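Local coordinates for ancylostoma secreted protein 1 (Necator americanus, PDB 3NT8) that is probably associated with the transition to parasitism by infective hookworm larvae, as a secreted protein carrying two CAP domains, at residues A[306-311]-A[382-387]; A[328-333]-A[357-362]; A[362-367]-A[390-395]. One frame throughout, in Å; residues are numbered along the deposited sequence.

Interaction 1 of 3, residues A[306-311]-A[382-387]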
loop_
_atom_site.group_PDB
_atom_site.type_symbol
_atom_site.label_atom_id
_atom_site.label_comp_id
_atom_site.label_asym_id
_atom_site.label_seq_id
_atom_site.Cartn_x
_atom_site.Cartn_y
_atom_site.Cartn_z
ATOM N N GLU A 306 -4.950 8.724 -18.144
ATOM C CA GLU A 306 -3.928 9.015 -17.121
ATOM C C GLU A 306 -4.490 8.939 -15.728
ATOM O O GLU A 306 -5.590 9.475 -15.441
ATOM C CB GLU A 306 -3.303 10.402 -17.301
ATOM C CG GLU A 306 -2.034 10.630 -16.431
ATOM C CD GLU A 306 -1.340 11.929 -16.708
ATOM O OE1 GLU A 306 -1.962 12.979 -16.438
ATOM O OE2 GLU A 306 -0.178 11.918 -17.104
ATOM N N ASN A 307 -3.734 8.271 -14.875
ATOM C CA ASN A 307 -4.004 8.243 -13.423
ATOM C C ASN A 307 -2.818 8.761 -12.624
ATOM O O ASN A 307 -1.721 8.397 -12.921
ATOM C CB ASN A 307 -4.408 6.847 -12.948
ATOM C CG ASN A 307 -5.888 6.525 -13.218
ATOM O OD1 ASN A 307 -6.686 7.409 -13.457
ATOM N ND2 ASN A 307 -6.247 5.234 -13.152
ATOM N N ILE A 308 -3.040 9.660 -11.652
ATOM C CA ILE A 308 -1.927 10.165 -10.851
ATOM C C ILE A 308 -2.089 9.825 -9.383
ATOM O O ILE A 308 -3.194 9.597 -8.889
ATOM C CB ILE A 308 -1.682 11.702 -10.995
ATOM C CG1 ILE A 308 -2.966 12.468 -10.667
ATOM C CG2 ILE A 308 -1.169 12.015 -12.383
ATOM C CD1 ILE A 308 -2.750 13.969 -10.485
ATOM N N TYR A 309 -0.967 9.803 -8.694
ATOM C CA TYR A 309 -0.911 9.462 -7.267
ATOM C C TYR A 309 0.282 10.178 -6.588
ATOM O O TYR A 309 1.370 10.213 -7.167
ATOM C CB TYR A 309 -0.693 7.961 -7.147
ATOM C CG TYR A 309 -0.129 7.460 -5.827
ATOM C CD1 TYR A 309 -0.963 7.163 -4.768
ATOM C CD2 TYR A 309 1.242 7.240 -5.680
ATOM C CE1 TYR A 309 -0.482 6.693 -3.586
ATOM C CE2 TYR A 309 1.763 6.789 -4.493
ATOM C CZ TYR A 309 0.884 6.497 -3.439
ATOM O OH TYR A 309 1.404 6.020 -2.239
ATOM N N LYS A 310 0.102 10.682 -5.351
ATOM C CA LYS A 310 1.258 11.047 -4.539
ATOM C C LYS A 310 1.119 10.555 -3.113
ATOM O O LYS A 310 0.012 10.308 -2.622
ATOM C CB LYS A 310 1.538 12.560 -4.576
ATOM C CG LYS A 310 0.532 13.377 -3.774
ATOM C CD LYS A 310 1.006 14.823 -3.607
ATOM C CE LYS A 310 0.065 15.580 -2.669
ATOM N NZ LYS A 310 -1.370 15.223 -2.896
ATOM N N THR A 311 2.251 10.436 -2.433
ATOM C CA THR A 311 2.219 10.212 -0.991
ATOM C C THR A 311 3.309 11.038 -0.329
ATOM O O THR A 311 4.424 11.083 -0.840
ATOM C CB THR A 311 2.406 8.705 -0.635
ATOM O OG1 THR A 311 2.499 8.532 0.796
ATOM C CG2 THR A 311 3.639 8.186 -1.244
ATOM N N PHE A 382 5.836 10.405 -6.381
ATOM C CA PHE A 382 4.856 10.703 -7.437
ATOM C C PHE A 382 4.666 9.482 -8.330
ATOM O O PHE A 382 5.633 8.915 -8.807
ATOM C CB PHE A 382 5.420 11.902 -8.248
ATOM C CG PHE A 382 4.470 12.466 -9.306
ATOM C CD1 PHE A 382 3.114 12.351 -9.154
ATOM C CD2 PHE A 382 4.963 13.142 -10.436
ATOM C CE1 PHE A 382 2.240 12.886 -10.103
ATOM C CE2 PHE A 382 4.104 13.665 -11.364
ATOM C CZ PHE A 382 2.725 13.542 -11.180
ATOM N N GLY A 383 3.414 9.042 -8.512
ATOM C CA GLY A 383 3.101 7.849 -9.300
ATOM C C GLY A 383 2.158 8.228 -10.454
ATOM O O GLY A 383 1.140 8.878 -10.228
ATOM N N VAL A 384 2.550 7.910 -11.681
ATOM C CA VAL A 384 1.767 8.243 -12.903
ATOM C C VAL A 384 1.560 6.955 -13.703
ATOM O O VAL A 384 2.529 6.224 -13.992
ATOM C CB VAL A 384 2.468 9.310 -13.825
ATOM C CG1 VAL A 384 1.597 9.605 -15.157
ATOM C CG2 VAL A 384 2.798 10.628 -13.082
ATOM N N CYS A 385 0.319 6.626 -14.043
ATOM C CA CYS A 385 0.104 5.599 -15.060
ATOM C C CYS A 385 -0.684 6.148 -16.263
ATOM O O CYS A 385 -1.649 6.897 -16.118
ATOM C CB CYS A 385 -0.710 4.434 -14.501
ATOM S SG CYS A 385 0.185 3.359 -13.364
ATOM N N GLN A 386 -0.334 5.667 -17.441
ATOM C CA GLN A 386 -0.975 6.132 -18.686
ATOM C C GLN A 386 -1.517 4.936 -19.436
ATOM O O GLN A 386 -1.033 3.834 -19.303
ATOM C CB GLN A 386 -0.013 6.962 -19.568
ATOM C CG GLN A 386 0.262 8.383 -19.033
ATOM C CD GLN A 386 1.138 9.216 -19.971
ATOM O OE1 GLN A 386 1.469 8.806 -21.091
ATOM N NE2 GLN A 386 1.497 10.411 -19.509
ATOM N N TYR A 387 -2.505 5.170 -20.249
ATOM C CA TYR A 387 -3.463 4.147 -20.655
ATOM C C TYR A 387 -3.820 4.321 -22.101
ATOM O O TYR A 387 -4.368 5.365 -22.486
ATOM C CB TYR A 387 -4.715 4.247 -19.790
ATOM C CG TYR A 387 -4.491 3.942 -18.278
ATOM C CD1 TYR A 387 -4.686 2.643 -17.748
ATOM C CD2 TYR A 387 -4.182 4.962 -17.367
ATOM C CE1 TYR A 387 -4.518 2.388 -16.430
ATOM C CE2 TYR A 387 -4.053 4.712 -16.017
ATOM C CZ TYR A 387 -4.184 3.410 -15.566
ATOM O OH TYR A 387 -4.008 3.133 -14.240
#

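Interaction 2 of 3, residues A[328-333]-A[357-362]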
loop_
_atom_site.group_PDB
_atom_site.type_symbol
_atom_site.label_atom_id
_atom_site.label_comp_id
_atom_site.label_asym_id
_atom_site.label_seq_id
_atom_site.Cartn_x
_atom_site.Cartn_y
_atom_site.Cartn_z
ATOM N N LEU A 328 -5.827 2.405 -4.490
ATOM C CA LEU A 328 -6.547 3.663 -4.168
ATOM C C LEU A 328 -7.367 4.102 -5.382
ATOM O O LEU A 328 -8.522 4.544 -5.223
ATOM C CB LEU A 328 -5.597 4.788 -3.721
ATOM C CG LEU A 328 -5.104 4.663 -2.262
ATOM C CD1 LEU A 328 -3.874 5.603 -1.854
ATOM C CD2 LEU A 328 -6.268 4.765 -1.209
ATOM N N TRP A 329 -6.799 3.986 -6.565
ATOM C CA TRP A 329 -7.595 4.261 -7.785
ATOM C C TRP A 329 -8.794 3.313 -7.921
ATOM O O TRP A 329 -9.921 3.800 -8.187
ATOM C CB TRP A 329 -6.768 4.153 -9.017
ATOM C CG TRP A 329 -5.632 5.108 -9.082
ATOM C CD1 TRP A 329 -5.564 6.326 -8.515
ATOM C CD2 TRP A 329 -4.395 4.920 -9.815
ATOM N NE1 TRP A 329 -4.337 6.904 -8.819
ATOM C CE2 TRP A 329 -3.609 6.054 -9.598
ATOM C CE3 TRP A 329 -3.877 3.892 -10.607
ATOM C CZ2 TRP A 329 -2.327 6.197 -10.148
ATOM C CZ3 TRP A 329 -2.559 4.030 -11.105
ATOM C CH2 TRP A 329 -1.827 5.155 -10.875
ATOM N N TRP A 330 -8.550 1.991 -7.741
ATOM C CA TRP A 330 -9.568 0.960 -7.868
ATOM C C TRP A 330 -10.695 1.057 -6.841
ATOM O O TRP A 330 -11.871 0.806 -7.188
ATOM C CB TRP A 330 -8.946 -0.455 -7.852
ATOM C CG TRP A 330 -9.916 -1.521 -8.299
ATOM C CD1 TRP A 330 -10.687 -2.328 -7.494
ATOM C CD2 TRP A 330 -10.277 -1.876 -9.664
ATOM N NE1 TRP A 330 -11.480 -3.168 -8.271
ATOM C CE2 TRP A 330 -11.224 -2.919 -9.596
ATOM C CE3 TRP A 330 -9.863 -1.429 -10.929
ATOM C CZ2 TRP A 330 -11.778 -3.496 -10.741
ATOM C CZ3 TRP A 330 -10.410 -2.007 -12.050
ATOM C CH2 TRP A 330 -11.347 -3.024 -11.954
ATOM N N ASN A 331 -10.330 1.438 -5.598
ATOM C CA ASN A 331 -11.268 1.524 -4.490
ATOM C C ASN A 331 -12.458 2.411 -4.709
ATOM O O ASN A 331 -13.440 2.290 -4.015
ATOM C CB ASN A 331 -10.562 1.776 -3.120
ATOM C CG ASN A 331 -9.822 0.535 -2.630
ATOM O OD1 ASN A 331 -10.117 -0.593 -3.090
ATOM N ND2 ASN A 331 -8.810 0.730 -1.729
ATOM N N GLU A 332 -12.374 3.308 -5.687
ATOM C CA GLU A 332 -13.492 4.177 -6.023
ATOM C C GLU A 332 -14.828 3.458 -6.228
ATOM O O GLU A 332 -15.907 3.957 -5.887
ATOM C CB GLU A 332 -13.105 5.069 -7.190
ATOM C CG GLU A 332 -11.873 5.967 -6.839
ATOM C CD GLU A 332 -11.430 6.890 -7.959
ATOM O OE1 GLU A 332 -11.588 6.589 -9.186
ATOM O OE2 GLU A 332 -10.863 7.945 -7.615
ATOM N N LEU A 333 -14.738 2.242 -6.730
ATOM C CA LEU A 333 -15.911 1.481 -7.067
ATOM C C LEU A 333 -16.640 1.073 -5.810
ATOM O O LEU A 333 -17.895 1.168 -5.745
ATOM C CB LEU A 333 -15.549 0.216 -7.897
ATOM C CG LEU A 333 -16.742 -0.730 -8.141
ATOM C CD1 LEU A 333 -17.776 -0.137 -9.067
ATOM C CD2 LEU A 333 -16.281 -2.071 -8.726
ATOM N N GLY A 357 -13.152 8.442 -11.617
ATOM C CA GLY A 357 -12.544 8.376 -12.932
ATOM C C GLY A 357 -11.249 7.590 -12.974
ATOM O O GLY A 357 -10.844 7.142 -14.028
ATOM N N HIS A 358 -10.565 7.468 -11.840
ATOM C CA HIS A 358 -9.411 6.560 -11.773
ATOM C C HIS A 358 -9.742 5.072 -11.891
ATOM O O HIS A 358 -9.057 4.358 -12.602
ATOM C CB HIS A 358 -8.609 6.768 -10.493
ATOM C CG HIS A 358 -8.326 8.197 -10.201
ATOM N ND1 HIS A 358 -9.010 8.905 -9.236
ATOM C CD2 HIS A 358 -7.458 9.064 -10.774
ATOM C CE1 HIS A 358 -8.576 10.151 -9.232
ATOM N NE2 HIS A 358 -7.647 10.277 -10.165
ATOM N N TYR A 359 -10.759 4.622 -11.168
ATOM C CA TYR A 359 -11.333 3.311 -11.336
ATOM C C TYR A 359 -11.824 3.041 -12.798
ATOM O O TYR A 359 -11.509 2.025 -13.372
ATOM C CB TYR A 359 -12.476 3.109 -10.305
ATOM C CG TYR A 359 -13.398 2.007 -10.747
ATOM C CD1 TYR A 359 -13.082 0.664 -10.514
ATOM C CD2 TYR A 359 -14.581 2.289 -11.466
ATOM C CE1 TYR A 359 -13.893 -0.357 -10.995
ATOM C CE2 TYR A 359 -15.412 1.239 -11.931
ATOM C CZ TYR A 359 -15.062 -0.075 -11.662
ATOM O OH TYR A 359 -15.845 -1.118 -12.121
ATOM N N THR A 360 -12.535 3.962 -13.416
ATOM C CA THR A 360 -13.136 3.759 -14.731
ATOM C C THR A 360 -12.064 3.493 -15.770
ATOM O O THR A 360 -12.157 2.550 -16.546
ATOM C CB THR A 360 -14.112 4.875 -15.113
ATOM O OG1 THR A 360 -13.520 6.177 -14.929
ATOM C CG2 THR A 360 -15.366 4.796 -14.242
ATOM N N GLN A 361 -10.991 4.273 -15.727
ATOM C CA GLN A 361 -9.907 4.045 -16.639
ATOM C C GLN A 361 -9.217 2.714 -16.401
ATOM O O GLN A 361 -8.692 2.090 -17.334
ATOM C CB GLN A 361 -8.898 5.203 -16.527
ATOM C CG GLN A 361 -7.702 5.164 -17.468
ATOM C CD GLN A 361 -8.131 5.201 -18.916
ATOM O OE1 GLN A 361 -8.295 6.278 -19.535
ATOM N NE2 GLN A 361 -8.296 4.016 -19.479
ATOM N N MET A 362 -9.163 2.276 -15.160
ATOM C CA MET A 362 -8.565 0.949 -14.898
ATOM C C MET A 362 -9.453 -0.203 -15.452
ATOM O O MET A 362 -8.938 -1.230 -15.942
ATOM C CB MET A 362 -8.299 0.749 -13.407
ATOM C CG MET A 362 -7.149 1.578 -12.863
ATOM S SD MET A 362 -6.833 1.244 -11.090
ATOM C CE MET A 362 -6.247 -0.470 -11.086
#

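Interaction 3 of 3, residues A[362-367]-A[390-395]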
loop_
_atom_site.group_PDB
_atom_site.type_symbol
_atom_site.label_atom_id
_atom_site.label_comp_id
_atom_site.label_asym_id
_atom_site.label_seq_id
_atom_site.Cartn_x
_atom_site.Cartn_y
_atom_site.Cartn_z
ATOM N N MET A 362 -9.163 2.276 -15.160
ATOM C CA MET A 362 -8.565 0.949 -14.898
ATOM C C MET A 362 -9.453 -0.203 -15.452
ATOM O O MET A 362 -8.938 -1.230 -15.942
ATOM C CB MET A 362 -8.299 0.749 -13.407
ATOM C CG MET A 362 -7.149 1.578 -12.863
ATOM S SD MET A 362 -6.833 1.244 -11.090
ATOM C CE MET A 362 -6.247 -0.470 -11.086
ATOM N N ALA A 363 -10.773 -0.034 -15.370
ATOM C CA ALA A 363 -11.722 -1.049 -15.777
ATOM C C ALA A 363 -12.166 -0.895 -17.229
ATOM O O ALA A 363 -12.966 -1.701 -17.694
ATOM C CB ALA A 363 -12.958 -1.000 -14.891
ATOM N N TRP A 364 -11.657 0.121 -17.931
ATOM C CA TRP A 364 -12.095 0.415 -19.323
ATOM C C TRP A 364 -11.735 -0.686 -20.327
ATOM O O TRP A 364 -10.536 -0.997 -20.538
ATOM C CB TRP A 364 -11.531 1.762 -19.785
ATOM C CG TRP A 364 -12.465 2.505 -20.707
ATOM C CD1 TRP A 364 -12.509 2.429 -22.090
ATOM C CD2 TRP A 364 -13.514 3.399 -20.324
ATOM N NE1 TRP A 364 -13.510 3.234 -22.581
ATOM C CE2 TRP A 364 -14.141 3.849 -21.524
ATOM C CE3 TRP A 364 -14.015 3.842 -19.091
ATOM C CZ2 TRP A 364 -15.241 4.745 -21.516
ATOM C CZ3 TRP A 364 -15.090 4.756 -19.093
ATOM C CH2 TRP A 364 -15.683 5.187 -20.294
ATOM N N ASP A 365 -12.763 -1.296 -20.928
ATOM C CA ASP A 365 -12.518 -2.530 -21.660
ATOM C C ASP A 365 -11.665 -2.361 -22.892
ATOM O O ASP A 365 -10.931 -3.273 -23.230
ATOM C CB ASP A 365 -13.802 -3.348 -21.958
ATOM C CG ASP A 365 -14.782 -2.640 -22.838
ATOM O OD1 ASP A 365 -14.732 -1.442 -22.943
ATOM O OD2 ASP A 365 -15.694 -3.268 -23.380
ATOM N N THR A 366 -11.816 -1.238 -23.597
ATOM C CA THR A 366 -11.032 -0.986 -24.831
ATOM C C THR A 366 -9.610 -0.581 -24.544
ATOM O O THR A 366 -8.772 -0.724 -25.410
ATOM C CB THR A 366 -11.675 0.022 -25.810
ATOM O OG1 THR A 366 -11.960 1.259 -25.140
ATOM C CG2 THR A 366 -12.979 -0.598 -26.360
ATOM N N THR A 367 -9.341 -0.084 -23.338
ATOM C CA THR A 367 -7.971 0.208 -22.888
ATOM C C THR A 367 -7.156 -1.097 -22.646
ATOM O O THR A 367 -7.618 -1.983 -21.928
ATOM C CB THR A 367 -8.025 1.031 -21.588
ATOM O OG1 THR A 367 -8.755 2.258 -21.852
ATOM C CG2 THR A 367 -6.608 1.341 -21.076
ATOM N N GLY A 390 -7.261 4.373 -23.987
ATOM C CA GLY A 390 -7.650 5.488 -23.095
ATOM C C GLY A 390 -9.160 5.659 -23.140
ATOM O O GLY A 390 -9.757 5.701 -24.224
ATOM N N GLY A 391 -9.759 5.724 -21.962
ATOM C CA GLY A 391 -11.212 5.645 -21.818
ATOM C C GLY A 391 -11.794 6.925 -21.272
ATOM O O GLY A 391 -11.488 8.005 -21.750
ATOM N N ASN A 392 -12.698 6.803 -20.310
ATOM C CA ASN A 392 -13.335 7.943 -19.685
ATOM C C ASN A 392 -14.052 8.805 -20.726
ATOM O O ASN A 392 -14.110 10.056 -20.629
ATOM C CB ASN A 392 -12.388 8.760 -18.792
ATOM C CG ASN A 392 -12.011 8.035 -17.504
ATOM O OD1 ASN A 392 -12.216 6.838 -17.362
ATOM N ND2 ASN A 392 -11.442 8.752 -16.581
ATOM N N TYR A 393 -14.652 8.138 -21.689
ATOM C CA TYR A 393 -15.606 8.798 -22.542
ATOM C C TYR A 393 -16.909 9.069 -21.763
ATOM O O TYR A 393 -17.572 8.120 -21.344
ATOM C CB TYR A 393 -15.907 7.898 -23.759
ATOM C CG TYR A 393 -14.721 7.370 -24.524
ATOM C CD1 TYR A 393 -13.711 8.225 -24.940
ATOM C CD2 TYR A 393 -14.654 6.015 -24.917
ATOM C CE1 TYR A 393 -12.661 7.792 -25.679
ATOM C CE2 TYR A 393 -13.594 5.544 -25.657
ATOM C CZ TYR A 393 -12.584 6.458 -26.032
ATOM O OH TYR A 393 -11.493 6.080 -26.767
ATOM N N MET A 394 -17.270 10.348 -21.609
ATOM C CA MET A 394 -18.466 10.768 -20.859
ATOM C C MET A 394 -19.740 10.387 -21.579
ATOM O O MET A 394 -19.960 10.760 -22.741
ATOM C CB MET A 394 -18.490 12.277 -20.570
ATOM C CG MET A 394 -17.383 12.782 -19.678
ATOM S SD MET A 394 -17.224 11.961 -18.054
ATOM C CE MET A 394 -18.789 12.403 -17.341
ATOM N N GLY A 395 -20.564 9.643 -20.850
ATOM C CA GLY A 395 -21.836 9.144 -21.339
ATOM C C GLY A 395 -21.715 7.738 -21.899
ATOM O O GLY A 395 -22.713 7.184 -22.402
HETATM O O HOH W 1 -10.633 3.429 -25.474
#

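Interaction 1 of 3, residues A[306-311]-A[382-387]
Phe382 turns its ring edge, at CD1, onto Tyr309 O, 3.4 Å away. CG2 of Val384 lies over one face of that ring near the rim, while CG2 of Ile308 reaches CE1 obliquely at 4.2 Å. The Tyr309 ring has Gly383 N beside its edge, and Tyr387 presents its edge to the backbone N of Glu306 and Asn307. The Asn307 amide stands 70° to that ring; its ND2 binds chiefly the His358 carbonyl and makes a long, bent bond (3.3 Å) to Tyr387 OH, which also meets His245.

Antiparallel pairing underlies all this: Asn307 N to Cys385 O spans 2.8 Å and Gly383 N to Tyr309 O 2.7 Å. Glu306, extended with CG anti to its N (chi1 -168°), lies alongside Gln386. NE2 of Gln386 reaches Glu306 OE2 at 3.3 Å from the anti side, tilted out of the carboxylate plane, and Gln386 OE1 bonds Ser283 OG. His295 ND1 bonds OE1, and Ser296 OG bonds OE2, of the buried Glu306 carboxylate.

This is the edge pairing of the second CAP domain's four-stranded sheet, with 369-376 beyond 381-388; helix 278-288 packs against Glu306 and Val384, helices 318-330 and 357-363 against Asn307 and Tyr387.

Interaction 2 of 3, residues A[328-333]-A[357-362]
Glu332 and His358 meet in the helical layer of a CAP-domain alpha-beta-alpha sandwich, at places where CAP proteins characteristically carry a glutamate and a histidine. His358 ND1 donates to Glu332 OE2 at 2.6 Å, almost perfectly straight (178°); OE2 lies in the imidazole plane, and the N-H meets it on the syn side, tilted from the carboxylate plane. The other oxygen, OE1, takes the backbone N-H of Tyr359 at 2.9 Å from the anti side and well out of the carboxylate plane, so the carboxylate at the end of this extended side chain joins the imidazole and the first turn of helix 357-363.

The densest packing is around Tyr359. With CG anti to the backbone N (chi1 160°), its ring enters between two residues of 328-333: Leu333 CB sits over one face, 3.6 Å from the ring centroid, and a ring edge points at the face of Trp330 in a T-shaped stack with planes 67° apart. Trp330 NE1 is held by Glu257, and Phe248 stacks on the same indole.

Looser is the ring contact of the partly exposed His358 with Trp329: the imidazole runs nearly parallel to the five-membered ring but is slid so far that the two scarcely overlap. Deeper in, Met362 makes Met-aromatic contacts at the edges of both tryptophans, and its SD comes to 3.6 Å from Trp329 CB.

Interaction 3 of 3, residues A[362-367]-A[390-395]
Trp364 lays one face of its indole against the backbone of Gly391 and Asn392. The tryptophan belongs to the CRISP-family signature that runs through helix 357-363 into the turn after it, and the opposing residues form the loop following strand 381-388. Gly391 CA stands 3.3 Å from the centroid of the five-membered ring, only 4° off its normal, a CH-pi contact made directly by the main chain. Since Gly391 has no side chain, the main chain can come down flat on the ring. Asn392 N continues the cover over the benzo half, 3.4 Å from Trp364 CZ3. At the rim the contact changes character: Tyr393 receives the indole edge in an offset T-shaped arrangement, planes 83° apart, with its CD2 3.7 Å from Trp364 CZ2. The tyrosine is exposed, whereas the tryptophan is buried.

Beside this aromatic patch Thr367 adds a weak bond, Gly390 N to OG1 at 3.4 Å. Its hydroxyl oxygen swings next to its own backbone N (chi1 -59°), which turns it toward the glycine. An ordered water also ties the two segments together: it lies 2.6 Å from Thr366 OG1 and donates to Gly390 O at 2.7 Å.

The next shell fixes both partners through helix 357-363. Gln361 bridges them with its amide, OE1 accepting from Gly391 N and NE2 bonding Thr367 OG1. Asn392 is gripped at both ends of its amide, OD1 by Thr360 OG1 and ND2 by the Gly357 carbonyl, so the loop is pinned where its backbone overlies the indole. Farther out, Arg249 NH1 binds the carbonyls of Met362 and Trp364, and Asp365 OD2 forms a salt bridge with Lys270 NZ.

Overall arrangement
Interactions 1 and 2 are core contacts, while interaction 3 is only partly buried and lies farther from the chain's centre. Interaction 1 relies on regular main-chain pairing, interaction 2 on aromatic packing beside a carboxylate holding a histidine and a helix start, and interaction 3 on a glycine-bearing loop laid over an indole. Helix 357-363 serves interactions 2 and 3, whose segments share Met362, a contact residue of interaction 2 alone. The layers are stitched together: Ile308 O faces Trp329 NE1 at 2.9 Å, a probable hydrogen bond joining the sheet of interaction 1 to the helices of interaction 2. Between interactions 1 and 3 the touch is plain packing, Tyr387 CB lying 3.7 Å from Thr367 CG2.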